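Local coordinates for protein beta-hexosaminidase (Neisseria gonorrhoeae, PDB 6JTJ) that probably cleaves terminal N-acetylglucosamine from peptide-linked cell-wall fragments during peptidoglycan recycling, as a family 3 beta-N-acetylhexosaminidase, at residues G117-L121 with V149-L154; L121-L127 with A142-V146; I73-R77 with V324-P328. All coordinates share one frame; numbering follows the deposited sequence.

Contact 1: G117-L121 with V149-L154; sequences GFTRL and VLATEL
Glu153 and Thr119 tie a loop to a helix in the (beta/alpha)8-barrel expected of the glycoside hydrolase 3 family. Residues 117-121 lie in the loop after strand 111-112. Residues 149-154 are part of helix 136-155.

The polar part is a two-pronged grip by one carboxylate. Glu153 OE1 accepts a bond from Thr119 N at 2.8 Å, with an angle of 154° at the hydrogen. Glu153 OE2 accepts the hydroxyl of Thr119 OG1 at 2.5 Å, though the exact length is doubtful. Both oxygens use their syn lone pairs. Across this contact both oxygens are taken up by Thr119. A chi1 of -57° puts Thr119 OG1 on the side of the backbone N, and hydroxyl and N-H then face the same carboxylate. Gln375 NE2 of helix 369-382 gives Glu153 OE2 a second bond. Three donors thus satisfy this buried side chain and would probably stabilise its negative charge.

The apolar contacts lie around this grip. The Phe118 ring runs alongside the Glu153 chain, pointing the opposite way, with Phe118 CD2 3.8 Å from Glu153 CB. The ring plane and the carboxylate plane are 60° apart. Further along, Phe118 CE2 meets Leu154 CD2 at 3.8 Å. Leu121 crosses Leu150 at about a right angle. Leu121 CD1 approaches Leu150 CG to 3.8 Å, and Leu121 CD2 rests near Leu150 CB. Val149 also packs on Ala374 and Val378 of helix 369-382, while its CG1 methyl lies 3.8 Å from Thr119 OG1.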
ATOM      1  N   GLY C 117     -21.999   7.168 -10.696  1.00 41.28           N
ATOM      2  CA  GLY C 117     -22.202   8.035 -11.847  1.00 40.84           C
ATOM      3  C   GLY C 117     -21.044   8.033 -12.824  1.00 41.52           C
ATOM      4  O   GLY C 117     -21.124   8.672 -13.877  1.00 37.74           O
ATOM      5  N   PHE C 118     -19.976   7.293 -12.505  1.00 37.71           N
ATOM      6  CA  PHE C 118     -18.809   7.176 -13.383  1.00 34.49           C
ATOM      7  C   PHE C 118     -18.748   5.768 -13.921  1.00 32.79           C
ATOM      8  O   PHE C 118     -19.205   4.831 -13.271  1.00 38.71           O
ATOM      9  CB  PHE C 118     -17.509   7.491 -12.592  1.00 32.74           C
ATOM     10  CG  PHE C 118     -17.263   8.957 -12.388  1.00 29.53           C
ATOM     11  CD1 PHE C 118     -17.906   9.650 -11.383  1.00 28.56           C
ATOM     12  CD2 PHE C 118     -16.369   9.642 -13.206  1.00 30.19           C
ATOM     13  CE1 PHE C 118     -17.695  11.006 -11.210  1.00 28.29           C
ATOM     14  CE2 PHE C 118     -16.137  11.000 -13.032  1.00 30.41           C
ATOM     15  CZ  PHE C 118     -16.804  11.685 -12.039  1.00 29.27           C
ATOM     16  N   THR C 119     -18.152   5.593 -15.088  1.00 31.43           N
ATOM     17  CA  THR C 119     -17.790   4.272 -15.553  1.00 32.17           C
ATOM     18  C   THR C 119     -16.731   3.715 -14.605  1.00 34.01           C
ATOM     19  O   THR C 119     -15.794   4.425 -14.250  1.00 29.00           O
ATOM     20  CB  THR C 119     -17.167   4.320 -16.940  1.00 34.24           C
ATOM     21  OG1 THR C 119     -18.083   4.952 -17.811  1.00 38.24           O
ATOM     22  CG2 THR C 119     -16.852   2.936 -17.471  1.00 32.20           C
ATOM     23  N   ARG C 120     -16.898   2.454 -14.187  1.00 33.37           N
ATOM     24  CA  ARG C 120     -15.898   1.788 -13.361  1.00 31.93           C
ATOM     25  C   ARG C 120     -14.699   1.445 -14.224  1.00 28.11           C
ATOM     26  O   ARG C 120     -14.833   0.819 -15.258  1.00 34.07           O
ATOM     27  CB  ARG C 120     -16.479   0.529 -12.715  1.00 32.51           C
ATOM     28  CG  ARG C 120     -15.620  -0.036 -11.593  1.00 32.95           C
ATOM     29  CD  ARG C 120     -15.725   0.809 -10.335  1.00 32.49           C
ATOM     30  NE  ARG C 120     -14.984   0.210  -9.226  1.00 35.25           N
ATOM     31  CZ  ARG C 120     -13.678   0.337  -9.000  1.00 35.34           C
ATOM     32  NH1 ARG C 120     -12.912   1.072  -9.802  1.00 37.20           N
ATOM     33  NH2 ARG C 120     -13.131  -0.282  -7.954  1.00 33.99           N
ATOM     34  N   LEU C 121     -13.519   1.872 -13.801  1.00 26.93           N
ATOM     35  CA  LEU C 121     -12.308   1.709 -14.596  1.00 26.05           C
ATOM     36  C   LEU C 121     -11.562   0.438 -14.205  1.00 24.89           C
ATOM     37  O   LEU C 121     -11.507   0.094 -13.024  1.00 26.25           O
ATOM     38  CB  LEU C 121     -11.388   2.911 -14.398  1.00 24.99           C
ATOM     39  CG  LEU C 121     -11.972   4.266 -14.787  1.00 25.93           C
ATOM     40  CD1 LEU C 121     -11.156   5.381 -14.159  1.00 26.98           C
ATOM     41  CD2 LEU C 121     -12.034   4.430 -16.292  1.00 27.17           C
ATOM     42  N   VAL C 149     -12.251   7.656 -21.725  1.00 33.73           N
ATOM     43  CA  VAL C 149     -13.388   7.613 -20.816  1.00 32.00           C
ATOM     44  C   VAL C 149     -13.024   8.221 -19.485  1.00 32.83           C
ATOM     45  O   VAL C 149     -13.755   9.040 -18.934  1.00 34.60           O
ATOM     46  CB  VAL C 149     -13.863   6.164 -20.630  1.00 34.81           C
ATOM     47  CG1 VAL C 149     -14.888   6.056 -19.512  1.00 36.05           C
ATOM     48  CG2 VAL C 149     -14.456   5.648 -21.938  1.00 36.14           C
ATOM     49  N   LEU C 150     -11.881   7.801 -18.956  1.00 32.56           N
ATOM     50  CA  LEU C 150     -11.409   8.281 -17.667  1.00 30.38           C
ATOM     51  C   LEU C 150     -11.404   9.808 -17.636  1.00 26.91           C
ATOM     52  O   LEU C 150     -11.993  10.432 -16.756  1.00 30.09           O
ATOM     53  CB  LEU C 150      -9.998   7.719 -17.443  1.00 29.73           C
ATOM     54  CG  LEU C 150      -9.241   7.953 -16.145  1.00 29.11           C
ATOM     55  CD1 LEU C 150      -8.093   6.955 -16.114  1.00 28.06           C
ATOM     56  CD2 LEU C 150      -8.703   9.373 -16.025  1.00 28.75           C
ATOM     57  N   ALA C 151     -10.720  10.389 -18.610  1.00 26.64           N
ATOM     58  CA  ALA C 151     -10.515  11.830 -18.649  1.00 27.31           C
ATOM     59  C   ALA C 151     -11.812  12.586 -18.945  1.00 28.04           C
ATOM     60  O   ALA C 151     -12.123  13.565 -18.267  1.00 28.43           O
ATOM     61  CB  ALA C 151      -9.444  12.184 -19.684  1.00 27.08           C
ATOM     62  N   THR C 152     -12.573  12.119 -19.929  1.00 29.48           N
ATOM     63  CA  THR C 152     -13.771  12.843 -20.356  1.00 30.89           C
ATOM     64  C   THR C 152     -14.785  12.972 -19.221  1.00 34.68           C
ATOM     65  O   THR C 152     -15.327  14.042 -18.993  1.00 34.37           O
ATOM     66  CB  THR C 152     -14.432  12.196 -21.583  1.00 30.89           C
ATOM     67  OG1 THR C 152     -13.486  12.092 -22.656  1.00 29.72           O
ATOM     68  CG2 THR C 152     -15.614  13.047 -22.052  1.00 34.10           C
ATOM     69  N   GLU C 153     -15.024  11.892 -18.490  1.00 36.14           N
ATOM     70  CA  GLU C 153     -16.008  11.933 -17.431  1.00 34.06           C
ATOM     71  C   GLU C 153     -15.574  12.895 -16.345  1.00 37.95           C
ATOM     72  O   GLU C 153     -16.416  13.555 -15.722  1.00 34.83           O
ATOM     73  CB  GLU C 153     -16.261  10.526 -16.869  1.00 37.65           C
ATOM     74  CG  GLU C 153     -16.927   9.608 -17.877  1.00 39.69           C
ATOM     75  CD  GLU C 153     -17.257   8.220 -17.342  1.00 44.72           C
ATOM     76  OE1 GLU C 153     -16.927   7.891 -16.194  1.00 43.73           O
ATOM     77  OE2 GLU C 153     -17.846   7.427 -18.092  1.00 50.09           O
ATOM     78  N   LEU C 154     -14.265  12.963 -16.086  1.00 36.94           N
ATOM     79  CA  LEU C 154     -13.771  13.883 -15.071  1.00 37.52           C
ATOM     80  C   LEU C 154     -13.813  15.312 -15.581  1.00 34.90           C
ATOM     81  O   LEU C 154     -14.149  16.227 -14.831  1.00 31.84           O
ATOM     82  CB  LEU C 154     -12.346  13.529 -14.646  1.00 38.30           C
ATOM     83  CG  LEU C 154     -12.162  12.290 -13.785  1.00 39.24           C
ATOM     84  CD1 LEU C 154     -10.679  11.964 -13.716  1.00 40.73           C
ATOM     85  CD2 LEU C 154     -12.732  12.502 -12.394  1.00 39.90           C
TER

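Contact 2: L121-L127 with A142-V146; sequences LPAMNVL and AAGQV
Leu127 turns its CG beside the backbone N (chi1 -62°), and this sends both of its methyls onto Ala142 and Ala143. Met124 is bent at chi2 (-60°) and again at chi3, which carries its CE back to Val146. The two methyls of Val146 serve different partners.

The side-chain contacts are all apolar. Leu127 CD2 lies 3.8 Å from Ala142 CB. The same methyl also rests on the helix backbone, with Leu127 CD2 3.7 Å from Ala143 N. Leu127 CD1 reaches Ala143 CB at 4.0 Å. The helix presents alanine CB atoms here, and the leucine methyls reach its backbone. Val146 CG2 meets Pro122 CG at 4.0 Å, the two side chains lying alongside and pointing opposite ways. Val146 CG1 meets Met124 CE at 4.1 Å. Leu121 CD2 stands a little further from the same CG1 of Val146, at 4.4 Å.

This packs one end of a helical hairpin. Helix 124-134 and helix 136-155 follow each other and run roughly antiparallel here. Met124 and Leu127 also touch Phe182. Helix 369-382 adds Val378 against Leu121 and Pro122, and Phe377 against Ala142. Helix 186-202 covers Ala143 and Val146 with Ala195 and Leu196, and Leu121 bonds through its backbone to Gly109, just beyond strand 101-108.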
ATOM      1  N   LEU C 121     -13.519   1.872 -13.801  1.00 26.93           N
ATOM      2  CA  LEU C 121     -12.308   1.709 -14.596  1.00 26.05           C
ATOM      3  C   LEU C 121     -11.562   0.438 -14.205  1.00 24.89           C
ATOM      4  O   LEU C 121     -11.507   0.094 -13.024  1.00 26.25           O
ATOM      5  CB  LEU C 121     -11.388   2.911 -14.398  1.00 24.99           C
ATOM      6  CG  LEU C 121     -11.972   4.266 -14.787  1.00 25.93           C
ATOM      7  CD1 LEU C 121     -11.156   5.381 -14.159  1.00 26.98           C
ATOM      8  CD2 LEU C 121     -12.034   4.430 -16.292  1.00 27.17           C
ATOM      9  N   PRO C 122     -10.971  -0.243 -15.185  1.00 22.87           N
ATOM     10  CA  PRO C 122     -10.225  -1.430 -14.877  1.00 23.13           C
ATOM     11  C   PRO C 122      -8.880  -1.068 -14.309  1.00 22.85           C
ATOM     12  O   PRO C 122      -8.391   0.038 -14.565  1.00 22.38           O
ATOM     13  CB  PRO C 122     -10.017  -2.070 -16.250  1.00 23.84           C
ATOM     14  CG  PRO C 122      -9.960  -0.897 -17.182  1.00 22.60           C
ATOM     15  CD  PRO C 122     -11.013   0.018 -16.640  1.00 23.23           C
ATOM     16  N   ALA C 123      -8.282  -1.989 -13.559  1.00 21.23           N
ATOM     17  CA  ALA C 123      -6.905  -1.830 -13.132  1.00 22.31           C
ATOM     18  C   ALA C 123      -5.992  -1.836 -14.375  1.00 23.66           C
ATOM     19  O   ALA C 123      -6.280  -2.509 -15.357  1.00 21.80           O
ATOM     20  CB  ALA C 123      -6.521  -2.952 -12.195  1.00 22.00           C
ATOM     21  N   MET C 124      -4.900  -1.090 -14.329  1.00 23.15           N
ATOM     22  CA  MET C 124      -4.001  -1.017 -15.480  1.00 23.99           C
ATOM     23  C   MET C 124      -3.386  -2.348 -15.891  1.00 23.83           C
ATOM     24  O   MET C 124      -3.066  -2.543 -17.062  1.00 22.62           O
ATOM     25  CB  MET C 124      -2.898   0.014 -15.254  1.00 23.39           C
ATOM     26  CG  MET C 124      -3.386   1.446 -15.149  1.00 22.47           C
ATOM     27  SD  MET C 124      -4.246   2.014 -16.634  1.00 24.75           S
ATOM     28  CE  MET C 124      -5.951   1.681 -16.228  1.00 24.52           C
ATOM     29  N   ASN C 125      -3.237  -3.291 -14.973  1.00 24.31           N
ATOM     30  CA  ASN C 125      -2.675  -4.565 -15.374  1.00 26.77           C
ATOM     31  C   ASN C 125      -3.591  -5.345 -16.335  1.00 27.23           C
ATOM     32  O   ASN C 125      -3.114  -6.231 -17.038  1.00 26.08           O
ATOM     33  CB  ASN C 125      -2.285  -5.439 -14.185  1.00 29.07           C
ATOM     34  CG  ASN C 125      -3.458  -6.142 -13.564  1.00 30.02           C
ATOM     35  OD1 ASN C 125      -4.539  -5.575 -13.405  1.00 34.68           O
ATOM     36  ND2 ASN C 125      -3.248  -7.386 -13.193  1.00 34.87           N
ATOM     37  N   VAL C 126      -4.878  -5.026 -16.329  1.00 27.14           N
ATOM     38  CA  VAL C 126      -5.815  -5.616 -17.258  1.00 30.38           C
ATOM     39  C   VAL C 126      -5.374  -5.294 -18.683  1.00 32.84           C
ATOM     40  O   VAL C 126      -5.470  -6.145 -19.546  1.00 32.79           O
ATOM     41  CB  VAL C 126      -7.247  -5.128 -17.005  1.00 30.73           C
ATOM     42  CG1 VAL C 126      -8.181  -5.577 -18.110  1.00 29.70           C
ATOM     43  CG2 VAL C 126      -7.756  -5.656 -15.657  1.00 31.03           C
ATOM     44  N   LEU C 127      -4.836  -4.092 -18.903  1.00 31.55           N
ATOM     45  CA  LEU C 127      -4.344  -3.711 -20.211  1.00 28.61           C
ATOM     46  C   LEU C 127      -3.097  -4.478 -20.589  1.00 27.27           C
ATOM     47  O   LEU C 127      -2.930  -4.865 -21.734  1.00 25.88           O
ATOM     48  CB  LEU C 127      -4.101  -2.205 -20.290  1.00 28.48           C
ATOM     49  CG  LEU C 127      -5.379  -1.395 -20.076  1.00 30.39           C
ATOM     50  CD1 LEU C 127      -5.053   0.065 -19.804  1.00 30.79           C
ATOM     51  CD2 LEU C 127      -6.319  -1.525 -21.261  1.00 30.80           C
ATOM     52  N   ALA C 142      -7.272  -0.535 -26.531  1.00 33.23           N
ATOM     53  CA  ALA C 142      -8.033  -0.588 -25.289  1.00 30.94           C
ATOM     54  C   ALA C 142      -7.557   0.511 -24.327  1.00 26.73           C
ATOM     55  O   ALA C 142      -8.376   1.200 -23.725  1.00 28.44           O
ATOM     56  CB  ALA C 142      -7.881  -1.957 -24.649  1.00 33.73           C
ATOM     57  N   ALA C 143      -6.241   0.678 -24.210  1.00 27.14           N
ATOM     58  CA  ALA C 143      -5.661   1.734 -23.358  1.00 27.91           C
ATOM     59  C   ALA C 143      -6.157   3.117 -23.758  1.00 26.65           C
ATOM     60  O   ALA C 143      -6.530   3.924 -22.900  1.00 28.86           O
ATOM     61  CB  ALA C 143      -4.141   1.673 -23.386  1.00 27.18           C
ATOM     62  N   GLY C 144      -6.225   3.382 -25.057  1.00 29.14           N
ATOM     63  CA  GLY C 144      -6.722   4.673 -25.567  1.00 26.55           C
ATOM     64  C   GLY C 144      -8.151   4.949 -25.167  1.00 28.23           C
ATOM     65  O   GLY C 144      -8.510   6.070 -24.759  1.00 30.03           O
ATOM     66  N   GLN C 145      -8.983   3.924 -25.227  1.00 30.13           N
ATOM     67  CA  GLN C 145     -10.385   4.046 -24.806  1.00 30.81           C
ATOM     68  C   GLN C 145     -10.528   4.247 -23.309  1.00 27.16           C
ATOM     69  O   GLN C 145     -11.331   5.069 -22.862  1.00 27.05           O
ATOM     70  CB  GLN C 145     -11.187   2.800 -25.212  1.00 36.79           C
ATOM     71  CG  GLN C 145     -11.347   2.611 -26.737  1.00 40.47           C
ATOM     72  CD  GLN C 145     -11.953   3.846 -27.451  1.00 42.45           C
ATOM     73  OE1 GLN C 145     -13.068   4.292 -27.151  1.00 46.82           O
ATOM     74  NE2 GLN C 145     -11.158   4.462 -28.331  1.00 44.28           N
ATOM     75  N   VAL C 146      -9.730   3.535 -22.526  1.00 27.64           N
ATOM     76  CA  VAL C 146      -9.740   3.745 -21.068  1.00 26.45           C
ATOM     77  C   VAL C 146      -9.358   5.187 -20.752  1.00 24.32           C
ATOM     78  O   VAL C 146     -10.045   5.858 -20.002  1.00 24.81           O
ATOM     79  CB  VAL C 146      -8.808   2.756 -20.337  1.00 27.24           C
ATOM     80  CG1 VAL C 146      -8.659   3.141 -18.875  1.00 27.24           C
ATOM     81  CG2 VAL C 146      -9.363   1.337 -20.445  1.00 27.72           C
TER

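Contact 3: I73-R77 with V324-P328; sequences ILFRR and VCNRP
Ile73 and Phe75 pack on Cys325 at the C-terminal ends of parallel strands, the end of a (beta/alpha)8-barrel where the active site lies. Ile73 CG2 is 3.8 Å from Cys325 SG. The sulfur also sits at the edge of the Phe75 ring, near its plane, with Cys325 SG 4.0 Å from Phe75 CZ. This is a sulfur-aromatic contact.

The polar contact lies further out. Arg77 NH1 donates to Asn326 OD1 at 2.7 Å. NH1 meets the oxygen almost head-on (166° at OD1), but the oxygen is tilted out of the guanidinium plane and the angle at the hydrogen is only 131°. The guanidinium and amide planes are 67° apart. The straight Arg77 chain carries its guanidinium across to residues 324-328.

Asp50, outside both segments, positions both partners. Asp50 OD2 forms a salt bridge with Arg77 NH2 and accepts the backbone N-H of Asn326. Ile73 also touches a bound N-acetylglucosamine and packs on Asp105, predicted to bind substrate. Val225 of the second subunit packs on Asn326. The backbone N of Cys325 donates a hydrogen bond to Asp295 OD1.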
ATOM      1  N   ILE C  73      -6.295  19.036  -4.657  1.00 27.52           N
ATOM      2  CA  ILE C  73      -6.491  17.626  -4.947  1.00 26.87           C
ATOM      3  C   ILE C  73      -7.753  17.185  -4.226  1.00 27.44           C
ATOM      4  O   ILE C  73      -7.928  17.481  -3.045  1.00 26.46           O
ATOM      5  CB  ILE C  73      -5.273  16.735  -4.553  1.00 26.77           C
ATOM      6  CG1 ILE C  73      -5.568  15.247  -4.762  1.00 27.33           C
ATOM      7  CG2 ILE C  73      -4.882  16.927  -3.096  1.00 27.44           C
ATOM      8  CD1 ILE C  73      -4.327  14.383  -4.616  1.00 29.15           C
ATOM      9  N   LEU C  74      -8.611  16.467  -4.943  1.00 26.71           N
ATOM     10  CA  LEU C  74      -9.834  15.934  -4.371  1.00 30.04           C
ATOM     11  C   LEU C  74      -9.722  14.444  -4.071  1.00 30.53           C
ATOM     12  O   LEU C  74      -8.890  13.730  -4.642  1.00 26.88           O
ATOM     13  CB  LEU C  74     -11.008  16.166  -5.318  1.00 30.33           C
ATOM     14  CG  LEU C  74     -11.320  17.638  -5.625  1.00 32.80           C
ATOM     15  CD1 LEU C  74     -12.417  17.737  -6.666  1.00 33.23           C
ATOM     16  CD2 LEU C  74     -11.720  18.396  -4.363  1.00 35.22           C
ATOM     17  N   PHE C  75     -10.574  14.001  -3.150  1.00 30.54           N
ATOM     18  CA  PHE C  75     -10.606  12.628  -2.680  1.00 31.89           C
ATOM     19  C   PHE C  75     -12.051  12.159  -2.631  1.00 33.99           C
ATOM     20  O   PHE C  75     -12.969  12.936  -2.893  1.00 30.93           O
ATOM     21  CB  PHE C  75      -9.978  12.539  -1.293  1.00 32.06           C
ATOM     22  CG  PHE C  75      -8.516  12.861  -1.279  1.00 31.68           C
ATOM     23  CD1 PHE C  75      -7.590  11.923  -1.670  1.00 29.98           C
ATOM     24  CD2 PHE C  75      -8.074  14.116  -0.894  1.00 32.60           C
ATOM     25  CE1 PHE C  75      -6.250  12.211  -1.654  1.00 30.81           C
ATOM     26  CE2 PHE C  75      -6.734  14.419  -0.886  1.00 32.33           C
ATOM     27  CZ  PHE C  75      -5.818  13.458  -1.259  1.00 31.93           C
ATOM     28  N   ARG C  76     -12.256  10.892  -2.270  1.00 36.98           N
ATOM     29  CA  ARG C  76     -13.600  10.337  -2.217  1.00 35.81           C
ATOM     30  C   ARG C  76     -14.514  11.094  -1.237  1.00 35.27           C
ATOM     31  O   ARG C  76     -15.692  11.211  -1.484  1.00 32.55           O
ATOM     32  CB  ARG C  76     -13.574   8.852  -1.864  1.00 35.41           C
ATOM     33  CG  ARG C  76     -14.949   8.194  -1.914  1.00 33.28           C
ATOM     34  CD  ARG C  76     -14.881   6.682  -1.870  1.00 33.42           C
ATOM     35  NE  ARG C  76     -14.337   6.109  -3.105  1.00 30.02           N
ATOM     36  CZ  ARG C  76     -14.105   4.811  -3.296  1.00 30.56           C
ATOM     37  NH1 ARG C  76     -14.397   3.922  -2.346  1.00 29.81           N
ATOM     38  NH2 ARG C  76     -13.570   4.388  -4.439  1.00 29.21           N
ATOM     39  N   ARG C  77     -13.956  11.599  -0.140  1.00 37.09           N
ATOM     40  CA  ARG C  77     -14.733  12.355   0.854  1.00 39.19           C
ATOM     41  C   ARG C  77     -15.305  13.660   0.299  1.00 41.65           C
ATOM     42  O   ARG C  77     -16.183  14.260   0.912  1.00 47.34           O
ATOM     43  CB  ARG C  77     -13.878  12.686   2.082  1.00 36.99           C
ATOM     44  CG  ARG C  77     -12.733  13.638   1.800  1.00 35.62           C
ATOM     45  CD  ARG C  77     -12.037  14.065   3.073  1.00 35.14           C
ATOM     46  NE  ARG C  77     -11.163  15.201   2.791  1.00 34.29           N
ATOM     47  CZ  ARG C  77      -9.870  15.111   2.503  1.00 35.15           C
ATOM     48  NH1 ARG C  77      -9.251  13.932   2.488  1.00 33.59           N
ATOM     49  NH2 ARG C  77      -9.175  16.212   2.255  1.00 34.81           N
ATOM     50  N   VAL C 324      -0.013  19.014   0.315  1.00 32.02           N
ATOM     51  CA  VAL C 324      -0.288  18.983   1.748  1.00 33.29           C
ATOM     52  C   VAL C 324      -1.728  18.574   1.920  1.00 34.14           C
ATOM     53  O   VAL C 324      -2.617  19.394   1.783  1.00 34.74           O
ATOM     54  CB  VAL C 324      -0.038  20.353   2.404  1.00 36.01           C
ATOM     55  CG1 VAL C 324      -0.112  20.245   3.923  1.00 38.79           C
ATOM     56  CG2 VAL C 324       1.324  20.906   2.000  1.00 33.88           C
ATOM     57  N   CYS C 325      -1.942  17.289   2.188  1.00 36.00           N
ATOM     58  CA  CYS C 325      -3.258  16.702   2.192  1.00 41.52           C
ATOM     59  C   CYS C 325      -3.753  16.355   3.588  1.00 43.15           C
ATOM     60  O   CYS C 325      -2.989  15.985   4.461  1.00 43.47           O
ATOM     61  CB  CYS C 325      -3.245  15.431   1.342  1.00 43.75           C
ATOM     62  SG  CYS C 325      -2.590  15.701  -0.325  1.00 46.54           S
ATOM     63  N   ASN C 326      -5.061  16.454   3.765  1.00 47.51           N
ATOM     64  CA  ASN C 326      -5.757  16.085   5.010  1.00 53.15           C
ATOM     65  C   ASN C 326      -5.356  16.903   6.233  1.00 54.67           C
ATOM     66  O   ASN C 326      -5.608  16.472   7.344  1.00 53.71           O
ATOM     67  CB  ASN C 326      -5.559  14.588   5.330  1.00 54.14           C
ATOM     68  CG  ASN C 326      -5.684  13.703   4.107  1.00 57.67           C
ATOM     69  OD1 ASN C 326      -6.697  13.735   3.419  1.00 65.15           O
ATOM     70  ND2 ASN C 326      -4.647  12.908   3.823  1.00 61.97           N
ATOM     71  N   ARG C 327      -4.703  18.048   6.038  1.00 52.76           N
ATOM     72  CA  ARG C 327      -4.151  18.808   7.152  1.00 52.13           C
ATOM     73  C   ARG C 327      -4.231  20.302   6.879  1.00 51.19           C
ATOM     74  O   ARG C 327      -3.212  20.969   6.682  1.00 47.87           O
ATOM     75  CB  ARG C 327      -2.706  18.390   7.428  1.00 53.13           C
ATOM     76  CG  ARG C 327      -2.547  16.968   7.952  1.00 58.33           C
ATOM     77  CD  ARG C 327      -3.213  16.755   9.310  1.00 61.01           C
ATOM     78  NE  ARG C 327      -2.605  17.607  10.329  1.00 67.44           N
ATOM     79  CZ  ARG C 327      -1.490  17.317  11.002  1.00 67.72           C
ATOM     80  NH1 ARG C 327      -0.849  16.168  10.806  1.00 67.24           N
ATOM     81  NH2 ARG C 327      -1.020  18.182  11.895  1.00 66.43           N
ATOM     82  N   PRO C 328      -5.451  20.842   6.866  1.00 53.00           N
ATOM     83  CA  PRO C 328      -5.593  22.282   6.651  1.00 56.08           C
ATOM     84  C   PRO C 328      -4.876  23.149   7.715  1.00 57.21           C
ATOM     85  O   PRO C 328      -4.491  24.292   7.434  1.00 59.90           O
ATOM     86  CB  PRO C 328      -7.109  22.491   6.682  1.00 56.92           C
ATOM     87  CG  PRO C 328      -7.684  21.270   7.320  1.00 54.85           C
ATOM     88  CD  PRO C 328      -6.749  20.156   6.996  1.00 53.58           C
TER

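From the N terminus, residues 73-77 come first, at the end of strand 69-74. They meet residues 324-328, so contact 3 closes the longest loop and contains the other two. Next come residues 117-121, which contact 1 joins to the later part of helix 136-155. Contact 2 lies within the span closed by contact 1 and pairs residues 121-127 with an earlier part of the same helix. Leu121 belongs to both contacts, whose centres are about 12 Å apart. Together they fasten residues 117-121 and helix 124-134 to helix 136-155. Contact 3 joins the ends of strands 69-74 and 321-323, which both pair with strand 47-49. Its centre is about 20 Å from that of contact 1.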